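PDB 3H6X: dUTPase from Streptococcus mutans, which probably catalyses the hydrolysis of dUTP to dUMP and diphosphate, as in other trimeric dUTPases built on a jelly-roll beta-barrel. Local coordinates for residues R22-Y30 with E117-M125; N70-N80 with Q102-L113. All blocks are in the same frame, centred on the assembly; numbering follows the deposited sequence.

Contact 1. Residues R22-Y30 with E117-M125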
loop_
_atom_site.group_PDB
_atom_site.type_symbol
_atom_site.label_atom_id
_atom_site.label_comp_id
_atom_site.label_asym_id
_atom_site.label_seq_id
_atom_site.Cartn_x
_atom_site.Cartn_y
_atom_site.Cartn_z
ATOM N N ARG B 22 4.652 12.991 14.305
ATOM C CA ARG B 22 4.074 11.696 14.654
ATOM C C ARG B 22 3.135 11.894 15.822
ATOM O O ARG B 22 3.416 12.709 16.719
ATOM C CB ARG B 22 5.164 10.692 15.025
ATOM C CG ARG B 22 6.135 10.406 13.897
ATOM C CD ARG B 22 7.069 9.286 14.283
ATOM N NE ARG B 22 7.958 9.673 15.369
ATOM C CZ ARG B 22 8.404 8.825 16.290
ATOM N NH1 ARG B 22 8.029 7.556 16.260
ATOM N NH2 ARG B 22 9.235 9.245 17.235
ATOM N N GLU B 23 2.025 11.166 15.813
ATOM C CA GLU B 23 0.997 11.354 16.822
ATOM C C GLU B 23 1.402 10.789 18.180
ATOM O O GLU B 23 1.019 11.323 19.222
ATOM C CB GLU B 23 -0.345 10.752 16.368
ATOM C CG GLU B 23 -1.434 10.982 17.400
ATOM C CD GLU B 23 -2.805 10.565 16.931
ATOM O OE1 GLU B 23 -3.012 10.470 15.705
ATOM O OE2 GLU B 23 -3.673 10.338 17.803
ATOM N N THR B 24 2.170 9.705 18.169
ATOM C CA THR B 24 2.642 9.091 19.403
ATOM C C THR B 24 4.115 8.744 19.264
ATOM O O THR B 24 4.657 8.734 18.158
ATOM C CB THR B 24 1.845 7.811 19.760
ATOM O OG1 THR B 24 2.038 6.812 18.748
ATOM C CG2 THR B 24 0.354 8.111 19.886
ATOM N N ALA B 25 4.755 8.442 20.393
ATOM C CA ALA B 25 6.207 8.312 20.420
ATOM C C ALA B 25 6.742 7.123 19.637
ATOM O O ALA B 25 7.914 7.109 19.293
ATOM C CB ALA B 25 6.700 8.243 21.854
ATOM N N HIS B 26 5.890 6.134 19.370
ATOM C CA HIS B 26 6.308 4.963 18.594
ATOM C C HIS B 26 5.579 4.784 17.275
ATOM O O HIS B 26 5.692 3.735 16.637
ATOM C CB HIS B 26 6.218 3.690 19.440
ATOM C CG HIS B 26 7.128 3.729 20.621
ATOM N ND1 HIS B 26 8.497 3.611 20.501
ATOM C CD2 HIS B 26 6.878 3.956 21.928
ATOM C CE1 HIS B 26 9.048 3.735 21.697
ATOM N NE2 HIS B 26 8.091 3.945 22.579
ATOM N N ALA B 27 4.835 5.804 16.858
ATOM C CA ALA B 27 4.146 5.730 15.571
ATOM C C ALA B 27 5.158 5.672 14.434
ATOM O O ALA B 27 6.244 6.238 14.530
ATOM C CB ALA B 27 3.234 6.914 15.389
ATOM N N ALA B 28 4.784 4.982 13.360
ATOM C CA ALA B 28 5.645 4.860 12.198
ATOM C C ALA B 28 5.494 6.090 11.310
ATOM O O ALA B 28 6.441 6.485 10.631
ATOM C CB ALA B 28 5.277 3.637 11.407
ATOM N N GLY B 29 4.276 6.637 11.291
ATOM C CA GLY B 29 3.890 7.636 10.305
ATOM C C GLY B 29 3.874 9.073 10.794
ATOM O O GLY B 29 3.582 9.340 11.966
ATOM N N TYR B 30 4.212 9.982 9.884
ATOM C CA TYR B 30 4.133 11.430 10.076
ATOM C C TYR B 30 2.874 11.904 9.396
ATOM O O TYR B 30 2.646 11.597 8.232
ATOM C CB TYR B 30 5.352 12.115 9.433
ATOM C CG TYR B 30 6.605 11.847 10.225
ATOM C CD1 TYR B 30 7.354 10.698 10.004
ATOM C CD2 TYR B 30 7.016 12.724 11.232
ATOM C CE1 TYR B 30 8.480 10.427 10.765
ATOM C CE2 TYR B 30 8.141 12.462 11.995
ATOM C CZ TYR B 30 8.862 11.312 11.754
ATOM O OH TYR B 30 9.978 11.036 12.498
ATOM N N GLU B 117 -6.410 19.872 8.134
ATOM C CA GLU B 117 -6.913 18.523 8.401
ATOM C C GLU B 117 -5.871 17.491 7.990
ATOM O O GLU B 117 -5.236 17.632 6.946
ATOM C CB GLU B 117 -8.216 18.249 7.640
ATOM C CG GLU B 117 -9.458 18.847 8.284
ATOM C CD GLU B 117 -10.748 18.495 7.542
ATOM O OE1 GLU B 117 -10.694 17.890 6.459
ATOM O OE2 GLU B 117 -11.832 18.823 8.057
ATOM N N ARG B 118 -5.685 16.454 8.805
ATOM C CA ARG B 118 -4.725 15.410 8.451
ATOM C C ARG B 118 -5.296 14.535 7.342
ATOM O O ARG B 118 -6.468 14.172 7.364
ATOM C CB ARG B 118 -4.364 14.585 9.691
ATOM C CG ARG B 118 -3.661 15.424 10.745
ATOM C CD ARG B 118 -3.351 14.596 11.976
ATOM N NE ARG B 118 -4.546 14.359 12.783
ATOM C CZ ARG B 118 -4.580 13.509 13.803
ATOM N NH1 ARG B 118 -3.481 12.835 14.139
ATOM N NH2 ARG B 118 -5.710 13.344 14.485
ATOM N N VAL B 119 -4.473 14.198 6.365
ATOM C CA VAL B 119 -4.988 13.546 5.156
ATOM C C VAL B 119 -4.268 12.235 4.817
ATOM O O VAL B 119 -4.911 11.267 4.421
ATOM C CB VAL B 119 -5.018 14.518 3.936
ATOM C CG1 VAL B 119 -3.596 14.965 3.530
ATOM C CG2 VAL B 119 -5.763 13.874 2.756
ATOM N N VAL B 120 -2.947 12.194 4.978
ATOM C CA VAL B 120 -2.237 10.939 4.760
ATOM C C VAL B 120 -1.129 10.801 5.799
ATOM O O VAL B 120 -0.810 11.769 6.481
ATOM C CB VAL B 120 -1.610 10.815 3.341
ATOM C CG1 VAL B 120 -2.696 10.730 2.263
ATOM C CG2 VAL B 120 -0.674 11.971 3.081
ATOM N N GLN B 121 -0.585 9.599 5.966
ATOM C CA GLN B 121 0.577 9.439 6.837
ATOM C C GLN B 121 1.799 9.024 6.030
ATOM O O GLN B 121 1.711 8.190 5.137
ATOM C CB GLN B 121 0.301 8.428 7.934
ATOM C CG GLN B 121 -0.132 7.076 7.457
ATOM C CD GLN B 121 -0.676 6.223 8.607
ATOM O OE1 GLN B 121 -0.062 6.147 9.653
ATOM N NE2 GLN B 121 -1.828 5.595 8.407
ATOM N N GLY B 122 2.941 9.629 6.332
ATOM C CA GLY B 122 4.153 9.325 5.594
ATOM C C GLY B 122 5.136 8.526 6.442
ATOM O O GLY B 122 5.386 8.869 7.597
ATOM N N VAL B 123 5.695 7.470 5.857
ATOM C CA VAL B 123 6.672 6.624 6.536
ATOM C C VAL B 123 7.956 6.559 5.705
ATOM O O VAL B 123 7.909 6.269 4.514
ATOM C CB VAL B 123 6.132 5.191 6.742
ATOM C CG1 VAL B 123 7.147 4.352 7.528
ATOM C CG2 VAL B 123 4.769 5.215 7.456
ATOM N N PHE B 124 9.098 6.834 6.330
ATOM C CA PHE B 124 10.394 6.747 5.655
ATOM C C PHE B 124 10.981 5.357 5.842
ATOM O O PHE B 124 10.982 4.847 6.970
ATOM C CB PHE B 124 11.370 7.746 6.285
ATOM C CG PHE B 124 11.042 9.199 6.010
ATOM C CD1 PHE B 124 11.601 9.855 4.918
ATOM C CD2 PHE B 124 10.202 9.903 6.853
ATOM C CE1 PHE B 124 11.330 11.179 4.680
ATOM C CE2 PHE B 124 9.931 11.242 6.629
ATOM C CZ PHE B 124 10.487 11.883 5.536
HETATM N N MSE B 125 11.496 4.761 4.764
HETATM C CA MSE B 125 11.985 3.375 4.828
HETATM C C MSE B 125 13.170 3.200 3.876
HETATM O O MSE B 125 13.321 3.972 2.939
HETATM C CB MSE B 125 10.874 2.385 4.447
HETATM C CG MSE B 125 9.658 2.463 5.356
HETATM SE SE MSE B 125 8.374 1.109 4.834
HETATM C CE MSE B 125 9.023 -0.368 5.795
HETATM O O HOH W 1 -5.869 11.635 16.764
HETATM O O HOH W 2 8.737 7.280 9.174
HETATM O O HOH W 3 1.521 5.737 12.152
#
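Tyr30 and Gly122 face each other as an antiparallel hydrogen-bonded pair: Tyr30 N donates a hydrogen bond to Gly122 O at 2.8 Å, and Gly122 N donates one back to Tyr30 O over the same distance. The Tyr30 ring, turned back beside its own backbone N (chi1 -72°), presents an edge to Gly122 O, with CD1 3.6 Å from that oxygen, while CD1 also meets the rim of the Phe124 ring at CE2, 4.3 Å away. Arg22 CG lies over the centre of one face of the tyrosine, whose OH bonds to Ile130 N of the second subunit. Val123 packs its CG2 against Gly29 CA at 3.8 Å, and a water joins Gly29 N to Gln121 OE1; the amide's NE2 goes to Asp66 O. At the outer end Glu23 and Arg118 cross at about a right angle. Arg118 NH1 forms a salt bridge with Glu23 OE1 at 2.9 Å, coming from above the carboxylate plane, with the two planar groups 52° apart, and a second water bridges Glu23 OE2 to Arg118 NH2. The contact joins the 22-30 loop, where it enters strand 30-33, to the neighbouring strand 118-126 of the dUTPase jelly roll.

Contact 2. Residues N70-N80 with Q102-L113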
loop_
_atom_site.group_PDB
_atom_site.type_symbol
_atom_site.label_atom_id
_atom_site.label_comp_id
_atom_site.label_asym_id
_atom_site.label_seq_id
_atom_site.Cartn_x
_atom_site.Cartn_y
_atom_site.Cartn_z
ATOM N N ASN B 70 -10.118 7.770 6.812
ATOM C CA ASN B 70 -10.554 8.437 5.575
ATOM C C ASN B 70 -11.754 7.744 4.907
ATOM O O ASN B 70 -12.757 8.390 4.658
ATOM C CB ASN B 70 -9.411 8.596 4.582
ATOM C CG ASN B 70 -8.517 9.765 4.907
ATOM O OD1 ASN B 70 -8.875 10.629 5.711
ATOM N ND2 ASN B 70 -7.331 9.805 4.269
ATOM N N PRO B 71 -11.667 6.425 4.656
ATOM C CA PRO B 71 -12.790 5.836 3.919
ATOM C C PRO B 71 -14.065 5.732 4.735
ATOM O O PRO B 71 -15.131 6.102 4.253
ATOM C CB PRO B 71 -12.302 4.423 3.560
ATOM C CG PRO B 71 -10.833 4.409 3.801
ATOM C CD PRO B 71 -10.467 5.565 4.672
ATOM N N ARG B 72 -13.980 5.208 5.952
ATOM C CA ARG B 72 -15.234 4.968 6.657
ATOM C C ARG B 72 -15.815 6.212 7.321
ATOM O O ARG B 72 -17.017 6.267 7.545
ATOM C CB ARG B 72 -15.156 3.773 7.611
ATOM C CG ARG B 72 -14.384 3.983 8.862
ATOM C CD ARG B 72 -14.621 2.780 9.775
ATOM N NE ARG B 72 -13.804 2.773 10.985
ATOM C CZ ARG B 72 -13.438 3.855 11.669
ATOM N NH1 ARG B 72 -13.838 5.055 11.285
ATOM N NH2 ARG B 72 -12.691 3.732 12.758
ATOM N N LYS B 73 -14.987 7.224 7.587
ATOM C CA LYS B 73 -15.495 8.449 8.186
ATOM C C LYS B 73 -15.734 9.569 7.202
ATOM O O LYS B 73 -16.717 10.298 7.336
ATOM C CB LYS B 73 -14.561 8.935 9.290
ATOM C CG LYS B 73 -14.353 7.909 10.374
ATOM C CD LYS B 73 -15.429 8.046 11.401
ATOM C CE LYS B 73 -15.036 9.149 12.349
ATOM N NZ LYS B 73 -16.185 10.017 12.678
ATOM N N LYS B 74 -14.843 9.720 6.220
ATOM C CA LYS B 74 -14.939 10.846 5.294
ATOM C C LYS B 74 -15.398 10.460 3.897
ATOM O O LYS B 74 -15.753 11.327 3.097
ATOM C CB LYS B 74 -13.600 11.569 5.171
ATOM C CG LYS B 74 -13.074 12.193 6.435
ATOM C CD LYS B 74 -11.823 12.983 6.117
ATOM C CE LYS B 74 -11.655 14.184 7.040
ATOM N NZ LYS B 74 -11.196 13.773 8.380
ATOM N N GLY B 75 -15.377 9.170 3.590
ATOM C CA GLY B 75 -15.769 8.714 2.270
ATOM C C GLY B 75 -14.698 8.961 1.225
ATOM O O GLY B 75 -14.988 8.968 0.030
ATOM N N LEU B 76 -13.452 9.128 1.677
ATOM C CA LEU B 76 -12.329 9.416 0.772
ATOM C C LEU B 76 -11.311 8.291 0.817
ATOM O O LEU B 76 -11.090 7.698 1.880
ATOM C CB LEU B 76 -11.604 10.692 1.199
ATOM C CG LEU B 76 -12.412 11.992 1.293
ATOM C CD1 LEU B 76 -11.490 13.115 1.729
ATOM C CD2 LEU B 76 -13.079 12.309 -0.060
ATOM N N VAL B 77 -10.685 8.013 -0.323
ATOM C CA VAL B 77 -9.575 7.059 -0.385
ATOM C C VAL B 77 -8.406 7.627 -1.178
ATOM O O VAL B 77 -8.592 8.422 -2.091
ATOM C CB VAL B 77 -9.984 5.703 -1.012
ATOM C CG1 VAL B 77 -11.028 4.990 -0.138
ATOM C CG2 VAL B 77 -10.488 5.887 -2.440
ATOM N N LEU B 78 -7.198 7.197 -0.817
ATOM C CA LEU B 78 -6.000 7.498 -1.602
ATOM C C LEU B 78 -6.051 6.581 -2.835
ATOM O O LEU B 78 -5.847 5.367 -2.715
ATOM C CB LEU B 78 -4.763 7.214 -0.746
ATOM C CG LEU B 78 -3.415 7.585 -1.375
ATOM C CD1 LEU B 78 -3.318 9.077 -1.612
ATOM C CD2 LEU B 78 -2.284 7.155 -0.477
ATOM N N ILE B 79 -6.354 7.159 -4.000
ATOM C CA ILE B 79 -6.810 6.364 -5.132
ATOM C C ILE B 79 -5.708 5.519 -5.765
ATOM O O ILE B 79 -6.004 4.478 -6.361
ATOM C CB ILE B 79 -7.561 7.224 -6.177
ATOM C CG1 ILE B 79 -8.402 6.343 -7.128
ATOM C CG2 ILE B 79 -6.571 8.129 -6.924
ATOM C CD1 ILE B 79 -9.440 5.445 -6.442
ATOM N N ASN B 80 -4.449 5.958 -5.644
ATOM C CA ASN B 80 -3.308 5.150 -6.083
ATOM C C ASN B 80 -2.722 4.259 -4.963
ATOM O O ASN B 80 -1.649 3.664 -5.135
ATOM C CB ASN B 80 -2.217 6.014 -6.755
ATOM C CG ASN B 80 -1.627 7.092 -5.829
ATOM O OD1 ASN B 80 -0.423 7.378 -5.884
ATOM N ND2 ASN B 80 -2.453 7.699 -5.013
ATOM N N GLN B 102 -3.465 12.091 -3.848
ATOM C CA GLN B 102 -4.495 11.893 -4.869
ATOM C C GLN B 102 -5.717 11.198 -4.261
ATOM O O GLN B 102 -5.721 9.976 -4.092
ATOM C CB GLN B 102 -3.907 11.055 -6.008
ATOM C CG GLN B 102 -4.692 11.110 -7.316
ATOM C CD GLN B 102 -4.084 10.225 -8.392
ATOM O OE1 GLN B 102 -2.866 10.034 -8.455
ATOM N NE2 GLN B 102 -4.942 9.663 -9.239
HETATM N N MSE B 103 -6.734 11.987 -3.916
HETATM C CA MSE B 103 -7.870 11.475 -3.135
HETATM C C MSE B 103 -9.111 11.374 -4.019
HETATM O O MSE B 103 -9.385 12.279 -4.820
HETATM C CB MSE B 103 -8.170 12.401 -1.967
HETATM C CG MSE B 103 -6.978 12.738 -1.098
HETATM SE SE MSE B 103 -6.265 11.140 -0.237
HETATM C CE MSE B 103 -7.853 10.596 0.759
ATOM N N LYS B 104 -9.844 10.273 -3.873
ATOM C CA LYS B 104 -11.111 10.091 -4.575
ATOM C C LYS B 104 -12.268 10.139 -3.589
ATOM O O LYS B 104 -12.217 9.538 -2.521
ATOM C CB LYS B 104 -11.150 8.759 -5.334
ATOM C CG LYS B 104 -12.488 8.565 -6.066
ATOM C CD LYS B 104 -12.463 7.381 -7.015
ATOM C CE LYS B 104 -13.857 7.129 -7.575
ATOM N NZ LYS B 104 -13.829 6.040 -8.606
ATOM N N ASN B 105 -13.325 10.861 -3.959
ATOM C CA ASN B 105 -14.540 10.910 -3.159
ATOM C C ASN B 105 -15.481 9.800 -3.633
ATOM O O ASN B 105 -16.026 9.873 -4.738
ATOM C CB ASN B 105 -15.181 12.283 -3.341
ATOM C CG ASN B 105 -16.502 12.438 -2.599
ATOM O OD1 ASN B 105 -16.992 11.513 -1.949
ATOM N ND2 ASN B 105 -17.077 13.634 -2.681
HETATM N N MSE B 106 -15.651 8.777 -2.794
HETATM C CA MSE B 106 -16.494 7.634 -3.108
HETATM C C MSE B 106 -17.984 7.892 -2.923
HETATM O O MSE B 106 -18.798 7.062 -3.333
HETATM C CB MSE B 106 -16.130 6.447 -2.225
HETATM C CG MSE B 106 -14.716 5.994 -2.357
HETATM SE SE MSE B 106 -14.433 4.416 -1.193
HETATM C CE MSE B 106 -14.774 5.210 0.547
ATOM N N THR B 107 -18.331 9.014 -2.309
ATOM C CA THR B 107 -19.727 9.307 -1.969
ATOM C C THR B 107 -20.454 10.099 -3.053
ATOM O O THR B 107 -19.872 10.478 -4.061
ATOM C CB THR B 107 -19.839 10.090 -0.650
ATOM O OG1 THR B 107 -19.544 11.474 -0.869
ATOM C CG2 THR B 107 -18.881 9.527 0.401
ATOM N N ASP B 108 -21.731 10.382 -2.807
ATOM C CA ASP B 108 -22.531 11.133 -3.770
ATOM C C ASP B 108 -22.716 12.602 -3.402
ATOM O O ASP B 108 -23.537 13.292 -4.015
ATOM C CB ASP B 108 -23.899 10.457 -3.998
ATOM C CG ASP B 108 -24.752 10.426 -2.746
ATOM O OD1 ASP B 108 -24.372 11.062 -1.738
ATOM O OD2 ASP B 108 -25.816 9.761 -2.760
ATOM N N GLN B 109 -21.958 13.080 -2.412
ATOM C CA GLN B 109 -21.991 14.491 -2.018
ATOM C C GLN B 109 -20.581 15.052 -2.016
ATOM O O GLN B 109 -19.635 14.339 -1.683
ATOM C CB GLN B 109 -22.545 14.644 -0.614
ATOM C CG GLN B 109 -23.900 14.020 -0.403
ATOM C CD GLN B 109 -25.037 15.006 -0.617
ATOM O OE1 GLN B 109 -24.936 16.180 -0.264
ATOM N NE2 GLN B 109 -26.134 14.526 -1.181
ATOM N N THR B 110 -20.450 16.328 -2.351
ATOM C CA THR B 110 -19.147 16.986 -2.309
ATOM C C THR B 110 -18.566 16.893 -0.908
ATOM O O THR B 110 -19.281 17.091 0.082
ATOM C CB THR B 110 -19.265 18.456 -2.743
ATOM O OG1 THR B 110 -19.602 18.486 -4.132
ATOM C CG2 THR B 110 -17.952 19.202 -2.526
ATOM N N VAL B 111 -17.279 16.555 -0.822
ATOM C CA VAL B 111 -16.575 16.530 0.460
ATOM C C VAL B 111 -15.575 17.678 0.471
ATOM O O VAL B 111 -14.892 17.913 -0.520
ATOM C CB VAL B 111 -15.844 15.186 0.686
ATOM C CG1 VAL B 111 -14.979 15.263 1.937
ATOM C CG2 VAL B 111 -16.857 14.043 0.804
ATOM N N VAL B 112 -15.525 18.399 1.585
ATOM C CA VAL B 112 -14.584 19.506 1.738
ATOM C C VAL B 112 -13.535 19.162 2.776
ATOM O O VAL B 112 -13.871 18.786 3.901
ATOM C CB VAL B 112 -15.286 20.790 2.199
ATOM C CG1 VAL B 112 -14.271 21.886 2.432
ATOM C CG2 VAL B 112 -16.303 21.226 1.155
ATOM N N LEU B 113 -12.269 19.266 2.375
ATOM C CA LEU B 113 -11.156 19.141 3.301
ATOM C C LEU B 113 -10.730 20.549 3.691
ATOM O O LEU B 113 -10.392 21.351 2.815
ATOM C CB LEU B 113 -9.995 18.411 2.625
ATOM C CG LEU B 113 -10.209 16.908 2.417
ATOM C CD1 LEU B 113 -9.107 16.294 1.538
ATOM C CD2 LEU B 113 -10.249 16.195 3.760
HETATM O O HOH W 4 -1.349 10.225 -4.223
#
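Leu76 sits at the apolar centre, reaching tip to tip toward Leu113, with CD1 3.9 Å from Leu113 CD2, while its other methyl, CD2, rests 4.0 Å from Val111 CG1. Met103, a selenomethionine on the same face as Leu76, folds over at chi2 and chi3 (-63° and -60°), which swings its CE against Leu76 CB at 3.8 Å and against the amide of Asn70, whose ND2 hydrogen-bonds to Asp66 OD1 and Val119 O. On the face that carries Val77 and Lys104, Val77 CG1 touches SE of Met106, also a selenomethionine, at 3.6 Å; Ile79 lays its CD1 on Lys104 CD at the same distance, the two chains slanting across one another.

The backbones are stitched by four bonds: Val77 and Lys104 exchange a pair, Ile79 N donates to Gln102 O, and Met106 N donates to Gly75 O. Gly75, with positive phi, turns the chain out of the helix; behind it Asn70 O accepts from Lys74 N and Leu76 N on opposite faces of its plane. At the polar edge Asn105 OD1 accepts two hydrogen bonds, one from Thr107 OG1 at 2.8 Å in the carbonyl plane and one from Thr107 N, which closes an Asx turn, while Asn105 ND2 donates to Gln109 O. Gln109 N in turn donates to Thr107 OG1, an ST turn.

Within this chain strand 76-78 is an edge strand of a three-stranded antiparallel sheet, paired with strand 100-105, which has strand 45-49 along its other side. Helix 69-74 leads into it, and strand 111-113 pairs with strand 38-40. Met106 packs on Lys104 of the second subunit.

Both contacts are mostly buried, but contact 1 lies nearer the centre of the chain, and its 22-30 loop is braced by Asp86 and Asp88 of the second subunit. It relies on a single backbone pair, waters and a salt bridge at its exposed end, whereas contact 2 combines a longer strand pairing with apolar packing on both faces. The contacts belong to different sheets: strand 118-126 in the four-stranded one, strands 76-78 and 100-105 in the three-stranded one, and strand 111-113 paired with 38-40. They meet at Val119, whose O accepts the Asn70 amide and whose CG2 packs on Met103 SE. Strand 111-113 of contact 2 is followed, after a short loop, by strand 118-126 of contact 1.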